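Local structure of CDGSH iron-sulfur domain-containing protein 3, mitochondrial (Homo sapiens, 6AVJ) at residues A[21-26]-A[47-52]; A[33-38]-A[60-65]. The protein binds two [2Fe-2S] clusters per monomer, can pass them to the apoferrodoxins FDX1 and FDX2, and helps maintain mitochondrial iron and reactive-oxygen balance. The protein carries 2 engineered substitutions. All coordinates share one frame; numbering follows the deposited sequence.

Contact 1: residues A[21-26]-A[47-52]; sequences TYRWCV and LSPLKF. With FES (Fe2/s2 (inorganic) cluster), chain D.
Tyr22 and Phe52 face each other as a hydrogen-bonded antiparallel pair, with Tyr22 N to Phe52 O at 2.7 Å and Phe52 N to Tyr22 O at 2.8 Å. Their side chains make the tight part of the contact. With CG placed between the backbone N and the carbonyl carbon (chi1 67°), the Phe52 ring lies against the start of the Tyr22 side chain. Tyr22 CB sits over one ring face, 3.5 Å from Phe52 CZ, a CH-pi contact, while the two rings, tilted by 25°, are slid apart and barely overlap. Trp24 CB reaches the rim of the same Phe52 ring, and Leu50 CB meets the indole edge, 3.9 Å from Trp24 CE3. Leu16 of strand 12-16 touches both Tyr22 and Phe52. Trp24 and Leu50 close a second pair of backbone bonds, the one from Leu50 N reaching a lone pair of Trp24 O.

Arg23 and Lys51 point the other way, toward solvent, and are looser. Their chains run side by side, and Lys51 CD lies over a guanidinium face, 3.5 Å from Arg23 NH2. The two like charges, Arg23 NH2 and Lys51 NZ, are 4.5 Å apart on this exposed side. Beyond the strands, Val26 CG2 rests on Ser48 O, and Pro49 CB packs 3.3 Å from Trp24 O. Cys25 points away from 47-52, and its SG binds FE2 of the cluster. The arrangement is a two-stranded antiparallel sheet of the NEET fold, running into the Cys-X-Cys start of the first CDGSH cluster site, whose pocket Pro49 lines.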
loop_
_atom_site.group_PDB
_atom_site.type_symbol
_atom_site.label_atom_id
_atom_site.label_comp_id
_atom_site.label_asym_id
_atom_site.label_seq_id
_atom_site.Cartn_x
_atom_site.Cartn_y
_atom_site.Cartn_z
ATOM N N THR A 21 0.975 -10.950 -11.704
ATOM C CA THR A 21 -0.128 -10.135 -11.181
ATOM C C THR A 21 0.050 -9.903 -9.693
ATOM O O THR A 21 0.348 -10.834 -8.942
ATOM C CB THR A 21 -1.488 -10.802 -11.433
ATOM O OG1 THR A 21 -1.703 -10.830 -12.834
ATOM C CG2 THR A 21 -2.623 -10.007 -10.765
ATOM N N TYR A 22 -0.126 -8.651 -9.275
ATOM C CA TYR A 22 0.059 -8.240 -7.895
ATOM C C TYR A 22 -1.216 -7.555 -7.422
ATOM O O TYR A 22 -1.983 -7.025 -8.240
ATOM C CB TYR A 22 1.259 -7.283 -7.747
ATOM C CG TYR A 22 2.600 -7.902 -8.126
ATOM C CD1 TYR A 22 3.053 -7.900 -9.449
ATOM C CD2 TYR A 22 3.374 -8.551 -7.176
ATOM C CE1 TYR A 22 4.264 -8.509 -9.803
ATOM C CE2 TYR A 22 4.613 -9.144 -7.525
ATOM C CZ TYR A 22 5.041 -9.112 -8.835
ATOM O OH TYR A 22 6.240 -9.712 -9.173
ATOM N N ARG A 23 -1.404 -7.533 -6.090
ATOM C CA ARG A 23 -2.588 -6.924 -5.443
ATOM C C ARG A 23 -2.107 -6.025 -4.311
ATOM O O ARG A 23 -1.736 -6.506 -3.236
ATOM C CB ARG A 23 -3.556 -7.978 -4.941
ATOM C CG ARG A 23 -4.288 -8.718 -6.105
ATOM C CD ARG A 23 -5.093 -9.897 -5.644
ATOM N NE ARG A 23 -5.851 -10.466 -6.767
ATOM C CZ ARG A 23 -5.337 -11.270 -7.699
ATOM N NH1 ARG A 23 -4.060 -11.634 -7.652
ATOM N NH2 ARG A 23 -6.102 -11.728 -8.686
ATOM N N TRP A 24 -2.044 -4.733 -4.586
ATOM C CA TRP A 24 -1.506 -3.784 -3.619
ATOM C C TRP A 24 -2.516 -3.506 -2.511
ATOM O O TRP A 24 -3.690 -3.261 -2.778
ATOM C CB TRP A 24 -1.167 -2.476 -4.292
ATOM C CG TRP A 24 -0.675 -1.365 -3.365
ATOM C CD1 TRP A 24 0.475 -1.364 -2.664
ATOM C CD2 TRP A 24 -1.291 -0.099 -3.130
ATOM N NE1 TRP A 24 0.629 -0.180 -1.992
ATOM C CE2 TRP A 24 -0.447 0.622 -2.278
ATOM C CE3 TRP A 24 -2.451 0.520 -3.602
ATOM C CZ2 TRP A 24 -0.783 1.910 -1.812
ATOM C CZ3 TRP A 24 -2.762 1.779 -3.176
ATOM C CH2 TRP A 24 -1.940 2.464 -2.275
ATOM N N CYS A 25 -2.058 -3.489 -1.269
ATOM C CA CYS A 25 -3.007 -3.238 -0.194
ATOM C C CYS A 25 -3.358 -1.752 -0.181
ATOM O O CYS A 25 -2.487 -0.888 -0.002
ATOM C CB CYS A 25 -2.450 -3.712 1.155
ATOM S SG CYS A 25 -3.432 -3.175 2.579
ATOM N N VAL A 26 -4.641 -1.451 -0.380
ATOM C CA VAL A 26 -5.080 -0.060 -0.340
ATOM C C VAL A 26 -5.544 0.360 1.051
ATOM O O VAL A 26 -5.640 1.572 1.318
ATOM C CB VAL A 26 -6.223 0.191 -1.341
ATOM C CG1 VAL A 26 -5.889 -0.345 -2.725
ATOM C CG2 VAL A 26 -7.542 -0.403 -0.825
ATOM N N LEU A 47 -13.362 -2.044 1.105
ATOM C CA LEU A 47 -12.226 -1.745 0.226
ATOM C C LEU A 47 -11.763 -3.035 -0.414
ATOM O O LEU A 47 -12.126 -4.124 0.024
ATOM C CB LEU A 47 -11.087 -1.084 1.019
ATOM C CG LEU A 47 -11.477 0.248 1.683
ATOM C CD1 LEU A 47 -10.369 0.732 2.652
ATOM C CD2 LEU A 47 -11.821 1.336 0.658
ATOM N N SER A 48 -10.975 -2.914 -1.480
ATOM C CA SER A 48 -10.434 -4.094 -2.122
ATOM C C SER A 48 -9.116 -3.712 -2.801
ATOM O O SER A 48 -8.897 -2.534 -3.078
ATOM C CB SER A 48 -11.430 -4.697 -3.127
ATOM O OG SER A 48 -11.643 -3.792 -4.150
ATOM N N PRO A 49 -8.201 -4.662 -3.002
ATOM C CA PRO A 49 -6.825 -4.295 -3.378
ATOM C C PRO A 49 -6.749 -3.811 -4.822
ATOM O O PRO A 49 -7.623 -4.096 -5.651
ATOM C CB PRO A 49 -6.050 -5.603 -3.182
ATOM C CG PRO A 49 -7.051 -6.648 -3.473
ATOM C CD PRO A 49 -8.321 -6.107 -2.807
ATOM N N LEU A 50 -5.731 -3.006 -5.091
ATOM C CA LEU A 50 -5.476 -2.481 -6.433
ATOM C C LEU A 50 -4.713 -3.546 -7.211
ATOM O O LEU A 50 -3.515 -3.759 -7.007
ATOM C CB LEU A 50 -4.725 -1.150 -6.354
ATOM C CG LEU A 50 -4.458 -0.452 -7.715
ATOM C CD1 LEU A 50 -5.743 0.112 -8.208
ATOM C CD2 LEU A 50 -3.461 0.721 -7.566
ATOM N N LYS A 51 -5.414 -4.252 -8.094
ATOM C CA LYS A 51 -4.777 -5.318 -8.862
ATOM C C LYS A 51 -3.996 -4.708 -10.022
ATOM O O LYS A 51 -4.502 -3.823 -10.730
ATOM C CB LYS A 51 -5.819 -6.328 -9.362
ATOM C CG LYS A 51 -5.215 -7.594 -10.009
ATOM C CD LYS A 51 -6.269 -8.691 -10.329
ATOM C CE LYS A 51 -7.199 -8.212 -11.398
ATOM N NZ LYS A 51 -8.138 -9.301 -11.824
ATOM N N PHE A 52 -2.747 -5.154 -10.201
ATOM C CA PHE A 52 -1.934 -4.689 -11.326
ATOM C C PHE A 52 -0.999 -5.795 -11.798
ATOM O O PHE A 52 -0.612 -6.689 -11.046
ATOM C CB PHE A 52 -1.120 -3.413 -11.038
ATOM C CG PHE A 52 -0.012 -3.576 -10.016
ATOM C CD1 PHE A 52 -0.308 -3.617 -8.659
ATOM C CD2 PHE A 52 1.323 -3.682 -10.405
ATOM C CE1 PHE A 52 0.697 -3.736 -7.711
ATOM C CE2 PHE A 52 2.332 -3.839 -9.440
ATOM C CZ PHE A 52 2.021 -3.845 -8.121
HETATM FE FE1 FES D . -6.611 -6.274 1.072
HETATM FE FE2 FES D . -5.551 -4.184 2.419
HETATM S S1 FES D . -6.510 -4.111 0.458
HETATM S S2 FES D . -5.568 -6.296 3.024
#

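Contact 2: residues A[33-38]-A[60-65]; sequences QPFCDG and VALCTC. With FES (Fe2/s2 (inorganic) cluster), chain E; FES (Fe2/s2 (inorganic) cluster), chain D.
Cys63 O, which borders Pro34, is gripped by two donors from outside the segments: the indole NE1 of Trp24 and the ammonium NZ of Lys66. The same ammonium group also bonds Gln33 OE1, so one lysine ties the amide of 33-38 to the backbone of 60-65, although the two segments share no direct hydrogen bond. Gln33 OE1 also comes within 4.4 Å of Thr64 CG2, a distant contact at the border of the junction; the hydroxyl of that threonine, OG1, is hydrogen-bonded to Thr10 O.

Apolar contacts do the rest, and Leu62 carries them. Its CB lies 3.7 Å from Pro34 CB, the proline ring and the leucine side chain crossing at about a right angle. With CG anti to the carbonyl carbon (chi1 -64°), Leu62 puts CD1 3.6 Å from Phe35 CE1, an oblique approach to the ring. The peptide bond before Pro34 is cis; Pro34 CG lies over the centre of one face of the next ring, Phe35, 3.8 Å above its plane.

Cysteines from the two segments serve separate clusters. Cys63 SG and Cys65 SG bind the same iron of one cluster, FE2, which lies 2.3 Å from Cys63 SG. Cys36 SG binds FE1 of the other at 2.4 Å, alongside the engineered Cys40. A weak bond from Gly38 N reaches Cys36 SG. Pro34 to Gly38 are the Pro-X-Cys-Asp-Gly part of the CDGSH motif. Chemically, the contact joins the loops that carry two thiolate-bound clusters, through apolar side chains and one shared lysine. That lysine gathers Gln33 OE1, Cys63 O and Cys25 O from several loops, and its positive charge probably polarises these carbonyls.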
loop_
_atom_site.group_PDB
_atom_site.type_symbol
_atom_site.label_atom_id
_atom_site.label_comp_id
_atom_site.label_asym_id
_atom_site.label_seq_id
_atom_site.Cartn_x
_atom_site.Cartn_y
_atom_site.Cartn_z
ATOM N N GLN A 33 2.501 -6.431 4.218
ATOM C CA GLN A 33 2.667 -5.233 3.430
ATOM C C GLN A 33 3.796 -5.474 2.438
ATOM O O GLN A 33 4.792 -6.126 2.781
ATOM C CB GLN A 33 2.984 -4.028 4.312
ATOM C CG GLN A 33 1.790 -3.492 5.115
ATOM C CD GLN A 33 0.687 -2.968 4.207
ATOM O OE1 GLN A 33 0.955 -2.433 3.102
ATOM N NE2 GLN A 33 -0.556 -3.141 4.639
ATOM N N PRO A 34 3.707 -4.906 1.227
ATOM C CA PRO A 34 2.756 -3.889 0.722
ATOM C C PRO A 34 1.546 -4.478 0.032
ATOM O O PRO A 34 0.774 -3.733 -0.586
ATOM C CB PRO A 34 3.578 -3.132 -0.310
ATOM C CG PRO A 34 4.494 -4.183 -0.846
ATOM C CD PRO A 34 4.816 -5.121 0.274
ATOM N N PHE A 35 1.373 -5.784 0.108
ATOM C CA PHE A 35 0.354 -6.491 -0.663
ATOM C C PHE A 35 -0.810 -6.925 0.218
ATOM O O PHE A 35 -0.682 -7.063 1.434
ATOM C CB PHE A 35 0.973 -7.740 -1.350
ATOM C CG PHE A 35 2.113 -7.399 -2.278
ATOM C CD1 PHE A 35 1.880 -6.652 -3.405
ATOM C CD2 PHE A 35 3.416 -7.816 -2.000
ATOM C CE1 PHE A 35 2.909 -6.323 -4.259
ATOM C CE2 PHE A 35 4.443 -7.502 -2.831
ATOM C CZ PHE A 35 4.199 -6.738 -3.965
ATOM N N CYS A 36 -1.939 -7.167 -0.429
ATOM C CA CYS A 36 -3.165 -7.608 0.238
ATOM C C CYS A 36 -3.035 -9.040 0.777
ATOM O O CYS A 36 -2.483 -9.921 0.120
ATOM C CB CYS A 36 -4.315 -7.498 -0.759
ATOM S SG CYS A 36 -5.920 -8.073 -0.292
ATOM N N ASP A 37 -3.503 -9.239 2.006
ATOM C CA ASP A 37 -3.644 -10.550 2.618
ATOM C C ASP A 37 -5.100 -10.885 2.925
ATOM O O ASP A 37 -5.367 -11.867 3.634
ATOM C CB ASP A 37 -2.791 -10.639 3.902
ATOM C CG ASP A 37 -3.315 -9.786 5.078
ATOM O OD1 ASP A 37 -4.367 -9.053 4.971
ATOM O OD2 ASP A 37 -2.637 -9.848 6.162
ATOM N N GLY A 38 -6.047 -10.112 2.405
ATOM C CA GLY A 38 -7.460 -10.403 2.611
ATOM C C GLY A 38 -8.100 -9.688 3.784
ATOM O O GLY A 38 -9.324 -9.768 3.942
ATOM N N VAL A 60 10.889 -1.777 -7.554
ATOM C CA VAL A 60 10.048 -0.601 -7.364
ATOM C C VAL A 60 9.893 -0.383 -5.863
ATOM O O VAL A 60 10.211 -1.247 -5.054
ATOM C CB VAL A 60 8.667 -0.736 -8.010
ATOM C CG1 VAL A 60 8.805 -1.016 -9.509
ATOM C CG2 VAL A 60 7.889 -1.820 -7.318
ATOM N N ALA A 61 9.370 0.767 -5.508
ATOM C CA ALA A 61 9.041 1.077 -4.104
ATOM C C ALA A 61 7.530 1.232 -4.002
ATOM O O ALA A 61 6.959 2.114 -4.650
ATOM C CB ALA A 61 9.736 2.350 -3.651
ATOM N N LEU A 62 6.877 0.333 -3.264
ATOM C CA LEU A 62 5.421 0.370 -3.104
ATOM C C LEU A 62 5.009 1.081 -1.818
ATOM O O LEU A 62 5.645 0.943 -0.777
ATOM C CB LEU A 62 4.830 -1.049 -3.139
ATOM C CG LEU A 62 5.038 -1.744 -4.517
ATOM C CD1 LEU A 62 4.491 -3.122 -4.594
ATOM C CD2 LEU A 62 4.600 -0.875 -5.681
ATOM N N CYS A 63 3.897 1.801 -1.892
ATOM C CA CYS A 63 3.487 2.680 -0.808
ATOM C C CYS A 63 2.861 1.874 0.326
ATOM O O CYS A 63 2.001 0.991 0.101
ATOM C CB CYS A 63 2.492 3.715 -1.355
ATOM S SG CYS A 63 1.729 4.740 -0.099
ATOM N N THR A 64 3.305 2.181 1.540
ATOM C CA THR A 64 2.792 1.602 2.773
ATOM C C THR A 64 2.018 2.609 3.625
ATOM O O THR A 64 1.172 2.197 4.427
ATOM C CB THR A 64 3.949 1.057 3.623
ATOM O OG1 THR A 64 4.872 2.136 3.845
ATOM C CG2 THR A 64 4.677 -0.101 2.948
ATOM N N CYS A 65 2.312 3.905 3.508
ATOM C CA CYS A 65 1.529 4.918 4.257
ATOM C C CYS A 65 0.119 5.094 3.722
ATOM O O CYS A 65 -0.743 5.647 4.435
ATOM C CB CYS A 65 2.232 6.262 4.247
ATOM S SG CYS A 65 2.162 7.155 2.610
HETATM FE FE1 FES E . 5.952 6.694 0.205
HETATM FE FE2 FES E . 3.319 6.093 0.836
HETATM S S1 FES E . 5.170 5.036 1.470
HETATM S S2 FES E . 4.102 7.684 -0.482
HETATM FE FE1 FES D . -6.611 -6.274 1.072
HETATM FE FE2 FES D . -5.551 -4.184 2.419
HETATM S S1 FES D . -6.510 -4.111 0.458
HETATM S S2 FES D . -5.568 -6.296 3.024
#

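From the N terminus, the chain passes through strand 12-16 and then 21-26, whose partner 47-52 closes a long loop in contact 1. Within that loop lies 33-38, the stretch that leads into helix 39-42. Its own partner, 60-65, comes after 47-52, so the two contacts cross instead of nesting. Contact 1 thus pairs strands 21-24 and 50-53 beside the first cluster. Contact 2 joins the loop inside that closure to the end of strand 58-62, where the second cluster site begins. A probable backbone bond from Cys36 N to Arg23 O (2.9 Å) couples 33-38 to strand 21-24, while Trp24 NE1, probably bonded to Cys63 O (2.8 Å), links contact 1 to the second site.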